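Local coordinates for aminopentol aminotransferase (Sphingopyxis macrogoltabida, PDB 6HBS), which catalyses the pyridoxal-phosphate-dependent deamination of aminopentol, hydrolysed fumonisin B1, to its 2-keto form, with pyruvate as the preferred amino acceptor, at residues A[85-90]-A[289-294]; A[171-176]-A[206-211]. All blocks are in the same frame, centred on the assembly; numbering follows the deposited sequence.

Interaction 1 (A[85-90]-A[289-294]); sequences GDTMTG and WFSAVP
The carboxylate of Asp-86 has one face laid against Val-293, whose CG2 sits 3.5 Å from Asp-86 CG. On that same face Val-293 N donates to Asp-86 OD1 (2.9 Å), approaching 45° out of the carboxylate plane. Ser-291 CB reaches Asp-86 OD1 from the other side of the plane, at 3.4 Å. CG of Asp-86 stands anti to the backbone N (chi1 -173°), which brings OD1 up to Val-293 N in the first turn of helix 292-307. Backbone joins in through Ala-292 N, bonded to Asp-86 O at 2.9 Å. Val-293 N lies at the beginning of the helix, so the negative charge of Asp-86 probably interacts favourably with that helix end. In this class-III aminotransferase, of the PLP fold type I, the contact adjoins the second subunit: Thr-87 OG1 is hydrogen-bonded to Gly-263 O of that subunit, and the Phe-290 ring, with Trp-289 CB over one face, meets Tyr-23 of the second subunit. Ser-291 OG lies 2.7 Å from Thr-87 OG1 and is hydrogen-bonded to Phe-288 O. A water accepts from Met-88 N (2.9 Å) and lies 2.8 Å from Phe-290 O, bridging the two loops.

Interaction 2 (A[171-176]-A[206-211]); sequences TYNDAQ and ALAQLE
Asn-173 reaches across to 206-211, and its side chain can be followed outward from the backbone. CB is directed toward 206-211. Beyond it, CG is suspended between two backbone groups, 3.7 Å from Gln-209 N and somewhat farther from Leu-207 O. At the tip the amide divides its two functions: OD1 accepts from Gln-209 N at 2.8 Å, and ND2 donates to Leu-207 O, also at 2.8 Å. Gln-209 CB packs 3.5 Å from Asn-173 OD1. Leu-207 O is nearly in the plane of the Asn-173 amide, 10° out of it, whereas Gln-209 N is tilted 32° from that plane. One amide thus grips the carbonyl before Ala-208 and the NH after it, and the two bonds fix its rotation. The chi1 of Asn-173, -99°, lies off the staggered values. Nearby, Tyr-172 OH packs 3.7 Å from Ala-208 CB while bonding to Thr-195 O. Asn-173 has positive phi, as expected for the third residue of the type II beta turn from Thr-171 to Asp-174. Asp-174 and Gln-209 occupy the N-cap positions of helices 175-184 and 210-223, and the asparagine bridge therefore ties together two helix-entry loops at the surface of the PLP-binding alpha/beta fold.

Overall arrangement
Interaction 1 is buried and abuts the second subunit, whereas interaction 2 lies at the surface and no other protein chain of the assembly touches its segments; their centres are 40 Å apart, on opposite sides of the chain's centre. They share no secondary-structure element: 85-90 with 289-294 joins an interhelical loop to the start of helix 292-307, while 171-176 with 206-211 joins the approaches to helices 175-184 and 210-223. Each uses one side chain to accept one backbone NH near a helix start, but the chemistry differs. A carboxylate accepts in the first, supplemented by a backbone hydrogen bond, hydroxyls and a bridging water; a neutral amide both donates and accepts in the second.

Interaction 1 (A[85-90]-A[289-294])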
ATOM      1  N   GLY A  85      14.600 -14.159  -0.244  1.00 19.12           N
ATOM      2  CA  GLY A  85      13.982 -13.334   0.777  1.00 19.20           C
ATOM      3  C   GLY A  85      13.025 -12.324   0.162  1.00 19.87           C
ATOM      4  O   GLY A  85      13.121 -12.010  -1.017  1.00 19.74           O
ATOM      5  N   ASP A  86      12.064 -11.885   0.968  1.00 17.57           N
ATOM      6  CA  ASP A  86      11.017 -10.984   0.530  1.00 17.98           C
ATOM      7  C   ASP A  86      11.069  -9.721   1.398  1.00 17.36           C
ATOM      8  O   ASP A  86      11.690  -8.761   1.017  1.00 18.17           O
ATOM      9  CB  ASP A  86       9.657 -11.686   0.511  1.00 19.22           C
ATOM     10  CG  ASP A  86       8.564 -10.822  -0.104  1.00 19.28           C
ATOM     11  OD1 ASP A  86       8.945  -9.852  -0.782  1.00 17.33           O
ATOM     12  OD2 ASP A  86       7.348 -11.141   0.088  1.00 20.87           O
ATOM     13  N   THR A  87      10.409  -9.734   2.549  1.00 18.02           N
ATOM     14  CA  THR A  87      10.334  -8.562   3.404  1.00 17.60           C
ATOM     15  C   THR A  87      11.386  -8.735   4.494  1.00 17.78           C
ATOM     16  O   THR A  87      11.203  -9.550   5.393  1.00 17.66           O
ATOM     17  CB  THR A  87       8.941  -8.406   4.005  1.00 17.52           C
ATOM     18  OG1 THR A  87       7.980  -8.337   2.947  1.00 17.71           O
ATOM     19  CG2 THR A  87       8.862  -7.193   4.901  1.00 17.38           C
ATOM     20  N   MET A  88      12.462  -7.960   4.380  1.00 17.14           N
ATOM     21  CA  MET A  88      13.673  -8.146   5.192  1.00 18.16           C
ATOM     22  C   MET A  88      14.037  -6.818   5.883  1.00 18.78           C
ATOM     23  O   MET A  88      13.418  -5.751   5.626  1.00 19.01           O
ATOM     24  CB  MET A  88      14.809  -8.641   4.296  1.00 17.92           C
ATOM     25  CG  MET A  88      14.504  -9.904   3.535  1.00 18.55           C
ATOM     26  SD  MET A  88      15.970 -10.440   2.596  1.00 20.19           S
ATOM     27  CE  MET A  88      15.917  -9.340   1.183  1.00 21.22           C
ATOM     28  N   THR A  89      15.057  -6.864   6.749  1.00 18.01           N
ATOM     29  CA  THR A  89      15.445  -5.708   7.580  1.00 18.89           C
ATOM     30  C   THR A  89      15.895  -4.538   6.691  1.00 19.29           C
ATOM     31  O   THR A  89      15.849  -3.360   7.071  1.00 18.44           O
ATOM     32  CB  THR A  89      16.488  -6.173   8.604  1.00 17.74           C
ATOM     33  OG1 THR A  89      15.765  -7.000   9.516  1.00 17.62           O
ATOM     34  CG2 THR A  89      17.193  -5.023   9.280  1.00 19.15           C
ATOM     35  N   GLY A  90      16.357  -4.873   5.490  1.00 20.78           N
ATOM     36  CA  GLY A  90      16.663  -3.906   4.443  1.00 18.49           C
ATOM     37  C   GLY A  90      16.181  -4.427   3.091  1.00 19.97           C
ATOM     38  O   GLY A  90      15.812  -5.601   2.942  1.00 19.20           O
ATOM     39  N   TRP A 289       7.326  -1.527   1.541  1.00 17.26           N
ATOM     40  CA  TRP A 289       7.800  -0.834   0.323  1.00 16.35           C
ATOM     41  C   TRP A 289       9.124  -1.399  -0.185  1.00 16.66           C
ATOM     42  O   TRP A 289       9.490  -1.105  -1.327  1.00 17.54           O
ATOM     43  CB  TRP A 289       7.909   0.683   0.549  1.00 17.48           C
ATOM     44  CG  TRP A 289       6.595   1.394   0.730  1.00 16.65           C
ATOM     45  CD1 TRP A 289       5.386   0.859   1.086  1.00 17.50           C
ATOM     46  CD2 TRP A 289       6.361   2.812   0.573  1.00 16.77           C
ATOM     47  NE1 TRP A 289       4.421   1.840   1.127  1.00 17.06           N
ATOM     48  CE2 TRP A 289       4.995   3.045   0.839  1.00 17.24           C
ATOM     49  CE3 TRP A 289       7.169   3.892   0.217  1.00 17.16           C
ATOM     50  CZ2 TRP A 289       4.435   4.330   0.811  1.00 17.94           C
ATOM     51  CZ3 TRP A 289       6.616   5.160   0.181  1.00 18.31           C
ATOM     52  CH2 TRP A 289       5.260   5.360   0.437  1.00 16.95           C
ATOM     53  N   PHE A 290       9.862  -2.138   0.661  1.00 15.90           N
ATOM     54  CA  PHE A 290      11.207  -2.595   0.356  1.00 16.41           C
ATOM     55  C   PHE A 290      11.224  -4.109   0.095  1.00 16.47           C
ATOM     56  O   PHE A 290      12.304  -4.698  -0.015  1.00 16.41           O
ATOM     57  CB  PHE A 290      12.172  -2.162   1.470  1.00 18.33           C
ATOM     58  CG  PHE A 290      12.085  -0.673   1.716  1.00 19.65           C
ATOM     59  CD1 PHE A 290      12.605   0.208   0.796  1.00 21.99           C
ATOM     60  CD2 PHE A 290      11.343  -0.168   2.762  1.00 20.77           C
ATOM     61  CE1 PHE A 290      12.450   1.578   0.956  1.00 22.39           C
ATOM     62  CE2 PHE A 290      11.206   1.200   2.935  1.00 22.01           C
ATOM     63  CZ  PHE A 290      11.767   2.071   2.036  1.00 21.10           C
ATOM     64  N   SER A 291      10.042  -4.718  -0.050  1.00 16.88           N
ATOM     65  CA  SER A 291       9.928  -6.159  -0.235  1.00 16.95           C
ATOM     66  C   SER A 291      10.438  -6.576  -1.630  1.00 17.88           C
ATOM     67  O   SER A 291      10.069  -5.986  -2.651  1.00 16.09           O
ATOM     68  CB  SER A 291       8.516  -6.613  -0.014  1.00 16.56           C
ATOM     69  OG  SER A 291       8.079  -6.251   1.279  1.00 18.71           O
ATOM     70  N   ALA A 292      11.266  -7.642  -1.652  1.00 16.02           N
ATOM     71  CA  ALA A 292      11.997  -8.072  -2.819  1.00 16.63           C
ATOM     72  C   ALA A 292      11.141  -8.863  -3.819  1.00 16.25           C
ATOM     73  O   ALA A 292      11.402  -8.763  -5.009  1.00 17.45           O
ATOM     74  CB  ALA A 292      13.183  -8.908  -2.389  1.00 17.51           C
ATOM     75  N   VAL A 293      10.184  -9.681  -3.384  1.00 16.60           N
ATOM     76  CA  VAL A 293       9.496 -10.577  -4.332  1.00 17.16           C
ATOM     77  C   VAL A 293       8.734  -9.748  -5.382  1.00 17.99           C
ATOM     78  O   VAL A 293       8.829 -10.021  -6.573  1.00 16.41           O
ATOM     79  CB  VAL A 293       8.630 -11.636  -3.633  1.00 16.58           C
ATOM     80  CG1 VAL A 293       7.710 -12.410  -4.597  1.00 16.66           C
ATOM     81  CG2 VAL A 293       9.519 -12.641  -2.883  1.00 17.54           C
ATOM     82  N   PRO A 294       7.956  -8.714  -5.010  1.00 17.01           N
ATOM     83  CA  PRO A 294       7.307  -7.865  -6.009  1.00 16.14           C
ATOM     84  C   PRO A 294       8.333  -7.185  -6.919  1.00 15.13           C
ATOM     85  O   PRO A 294       8.050  -6.996  -8.087  1.00 15.96           O
ATOM     86  CB  PRO A 294       6.472  -6.887  -5.177  1.00 15.26           C
ATOM     87  CG  PRO A 294       6.216  -7.661  -3.905  1.00 16.17           C
ATOM     88  CD  PRO A 294       7.516  -8.396  -3.645  1.00 16.89           C
TER
HETATM   89  O   HOH W   1      13.097  -5.945   2.362  1.00 30.90           O

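Interaction 2 (A[171-176]-A[206-211])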
ATOM      1  N   THR A 171     -10.396  21.916 -16.608  1.00 21.81           N
ATOM      2  CA  THR A 171     -11.119  20.950 -17.496  1.00 21.97           C
ATOM      3  C   THR A 171     -10.104  20.182 -18.338  1.00 19.69           C
ATOM      4  O   THR A 171      -9.298  20.770 -19.047  1.00 20.52           O
ATOM      5  CB  THR A 171     -12.119  21.669 -18.410  1.00 21.49           C
ATOM      6  OG1 THR A 171     -12.984  22.331 -17.505  1.00 22.86           O
ATOM      7  CG2 THR A 171     -12.902  20.736 -19.312  1.00 23.52           C
ATOM      8  N   TYR A 172     -10.151  18.851 -18.261  1.00 21.77           N
ATOM      9  CA  TYR A 172      -9.237  18.024 -19.013  1.00 20.88           C
ATOM     10  C   TYR A 172      -9.371  18.361 -20.497  1.00 21.27           C
ATOM     11  O   TYR A 172     -10.489  18.507 -20.968  1.00 21.66           O
ATOM     12  CB  TYR A 172      -9.507  16.522 -18.791  1.00 20.86           C
ATOM     13  CG  TYR A 172      -8.392  15.653 -19.321  1.00 21.04           C
ATOM     14  CD1 TYR A 172      -7.229  15.452 -18.584  1.00 22.39           C
ATOM     15  CD2 TYR A 172      -8.472  15.056 -20.566  1.00 21.31           C
ATOM     16  CE1 TYR A 172      -6.188  14.668 -19.061  1.00 21.20           C
ATOM     17  CE2 TYR A 172      -7.447  14.257 -21.048  1.00 24.34           C
ATOM     18  CZ  TYR A 172      -6.307  14.045 -20.288  1.00 22.54           C
ATOM     19  OH  TYR A 172      -5.275  13.315 -20.794  1.00 20.67           O
ATOM     20  N   ASN A 173      -8.232  18.415 -21.214  1.00 20.53           N
ATOM     21  CA  ASN A 173      -8.171  18.601 -22.646  1.00 22.49           C
ATOM     22  C   ASN A 173      -8.548  20.037 -23.042  1.00 24.44           C
ATOM     23  O   ASN A 173      -8.788  20.289 -24.221  1.00 26.97           O
ATOM     24  CB  ASN A 173      -8.999  17.567 -23.434  1.00 23.69           C
ATOM     25  CG  ASN A 173      -8.124  16.448 -23.966  1.00 26.94           C
ATOM     26  OD1 ASN A 173      -6.910  16.617 -24.029  1.00 25.50           O
ATOM     27  ND2 ASN A 173      -8.721  15.334 -24.379  1.00 24.69           N
ATOM     28  N   ASP A 174      -8.531  20.966 -22.084  1.00 23.07           N
ATOM     29  CA  ASP A 174      -8.900  22.373 -22.334  1.00 22.86           C
ATOM     30  C   ASP A 174      -7.689  23.242 -21.967  1.00 21.05           C
ATOM     31  O   ASP A 174      -7.487  23.569 -20.771  1.00 20.50           O
ATOM     32  CB  ASP A 174     -10.184  22.723 -21.579  1.00 22.88           C
ATOM     33  CG  ASP A 174     -10.714  24.129 -21.869  1.00 26.28           C
ATOM     34  OD1 ASP A 174      -9.923  24.971 -22.343  1.00 22.16           O
ATOM     35  OD2 ASP A 174     -11.894  24.353 -21.618  1.00 28.84           O
ATOM     36  N   ALA A 175      -6.884  23.576 -22.978  1.00 19.56           N
ATOM     37  CA  ALA A 175      -5.655  24.368 -22.810  1.00 21.06           C
ATOM     38  C   ALA A 175      -5.952  25.738 -22.149  1.00 23.63           C
ATOM     39  O   ALA A 175      -5.209  26.194 -21.275  1.00 23.59           O
ATOM     40  CB  ALA A 175      -4.997  24.546 -24.155  1.00 21.81           C
ATOM     41  N   GLN A 176      -7.072  26.366 -22.529  1.00 21.79           N
ATOM     42  CA  GLN A 176      -7.462  27.674 -21.954  1.00 22.78           C
ATOM     43  C   GLN A 176      -7.751  27.507 -20.459  1.00 22.88           C
ATOM     44  O   GLN A 176      -7.304  28.304 -19.674  1.00 20.90           O
ATOM     45  CB  GLN A 176      -8.663  28.279 -22.701  1.00 23.95           C
ATOM     46  CG  GLN A 176      -9.084  29.673 -22.210  1.00 26.31           C
ATOM     47  CD  GLN A 176      -8.011  30.728 -22.361  1.00 23.88           C
ATOM     48  OE1 GLN A 176      -7.381  30.873 -23.410  1.00 24.49           O
ATOM     49  NE2 GLN A 176      -7.782  31.476 -21.304  1.00 27.65           N
ATOM     50  N   ALA A 206     -11.462   9.887 -24.005  1.00 19.53           N
ATOM     51  CA  ALA A 206     -10.927  10.752 -25.012  1.00 22.56           C
ATOM     52  C   ALA A 206      -9.408  10.753 -24.915  1.00 22.93           C
ATOM     53  O   ALA A 206      -8.866  10.842 -23.792  1.00 22.74           O
ATOM     54  CB  ALA A 206     -11.485  12.139 -24.814  1.00 24.35           C
ATOM     55  N   LEU A 207      -8.742  10.695 -26.072  1.00 21.79           N
ATOM     56  CA  LEU A 207      -7.303  10.824 -26.155  1.00 22.81           C
ATOM     57  C   LEU A 207      -6.874  12.244 -25.749  1.00 24.36           C
ATOM     58  O   LEU A 207      -7.659  13.212 -25.882  1.00 22.00           O
ATOM     59  CB  LEU A 207      -6.853  10.525 -27.583  1.00 25.70           C
ATOM     60  CG  LEU A 207      -7.271   9.164 -28.148  1.00 29.74           C
ATOM     61  CD1 LEU A 207      -6.665   8.955 -29.520  1.00 34.00           C
ATOM     62  CD2 LEU A 207      -6.889   8.024 -27.231  1.00 29.44           C
ATOM     63  N   ALA A 208      -5.631  12.380 -25.252  1.00 23.42           N
ATOM     64  CA  ALA A 208      -5.102  13.710 -24.898  1.00 24.39           C
ATOM     65  C   ALA A 208      -4.893  14.482 -26.194  1.00 26.05           C
ATOM     66  O   ALA A 208      -4.424  13.904 -27.185  1.00 23.45           O
ATOM     67  CB  ALA A 208      -3.807  13.645 -24.131  1.00 25.29           C
ATOM     68  N   GLN A 209      -5.250  15.762 -26.152  1.00 27.07           N
ATOM     69  CA  GLN A 209      -5.050  16.653 -27.261  1.00 31.35           C
ATOM     70  C   GLN A 209      -3.654  17.253 -27.114  1.00 30.06           C
ATOM     71  O   GLN A 209      -3.227  17.643 -26.030  1.00 28.01           O
ATOM     72  CB  GLN A 209      -6.141  17.726 -27.310  1.00 32.33           C
ATOM     73  CG  GLN A 209      -7.474  17.201 -27.823  1.00 37.83           C
ATOM     74  CD  GLN A 209      -8.671  18.048 -27.455  1.00 44.78           C
ATOM     75  OE1 GLN A 209      -8.578  19.250 -27.194  1.00 44.70           O
ATOM     76  NE2 GLN A 209      -9.835  17.412 -27.457  1.00 55.39           N
ATOM     77  N   LEU A 210      -2.971  17.348 -28.252  1.00 31.15           N
ATOM     78  CA  LEU A 210      -1.639  17.856 -28.328  1.00 33.19           C
ATOM     79  C   LEU A 210      -1.571  19.264 -27.718  1.00 32.69           C
ATOM     80  O   LEU A 210      -0.660  19.566 -26.962  1.00 29.06           O
ATOM     81  CB  LEU A 210      -1.259  17.846 -29.810  1.00 36.97           C
ATOM     82  CG  LEU A 210       0.185  18.193 -30.131  1.00 42.04           C
ATOM     83  CD1 LEU A 210       1.150  17.375 -29.284  1.00 44.86           C
ATOM     84  CD2 LEU A 210       0.451  17.994 -31.621  1.00 45.08           C
ATOM     85  N   GLU A 211      -2.537  20.133 -28.037  1.00 30.49           N
ATOM     86  CA  GLU A 211      -2.423  21.507 -27.599  1.00 32.57           C
ATOM     87  C   GLU A 211      -2.536  21.527 -26.072  1.00 27.64           C
ATOM     88  O   GLU A 211      -1.883  22.340 -25.424  1.00 26.49           O
ATOM     89  CB  GLU A 211      -3.428  22.439 -28.286  1.00 37.86           C
ATOM     90  CG  GLU A 211      -2.756  23.676 -28.875  1.00 48.82           C
ATOM     91  CD  GLU A 211      -1.469  23.392 -29.649  1.00 54.03           C
ATOM     92  OE1 GLU A 211      -0.392  23.840 -29.198  1.00 59.72           O
ATOM     93  OE2 GLU A 211      -1.527  22.688 -30.682  1.00 57.26           O
TER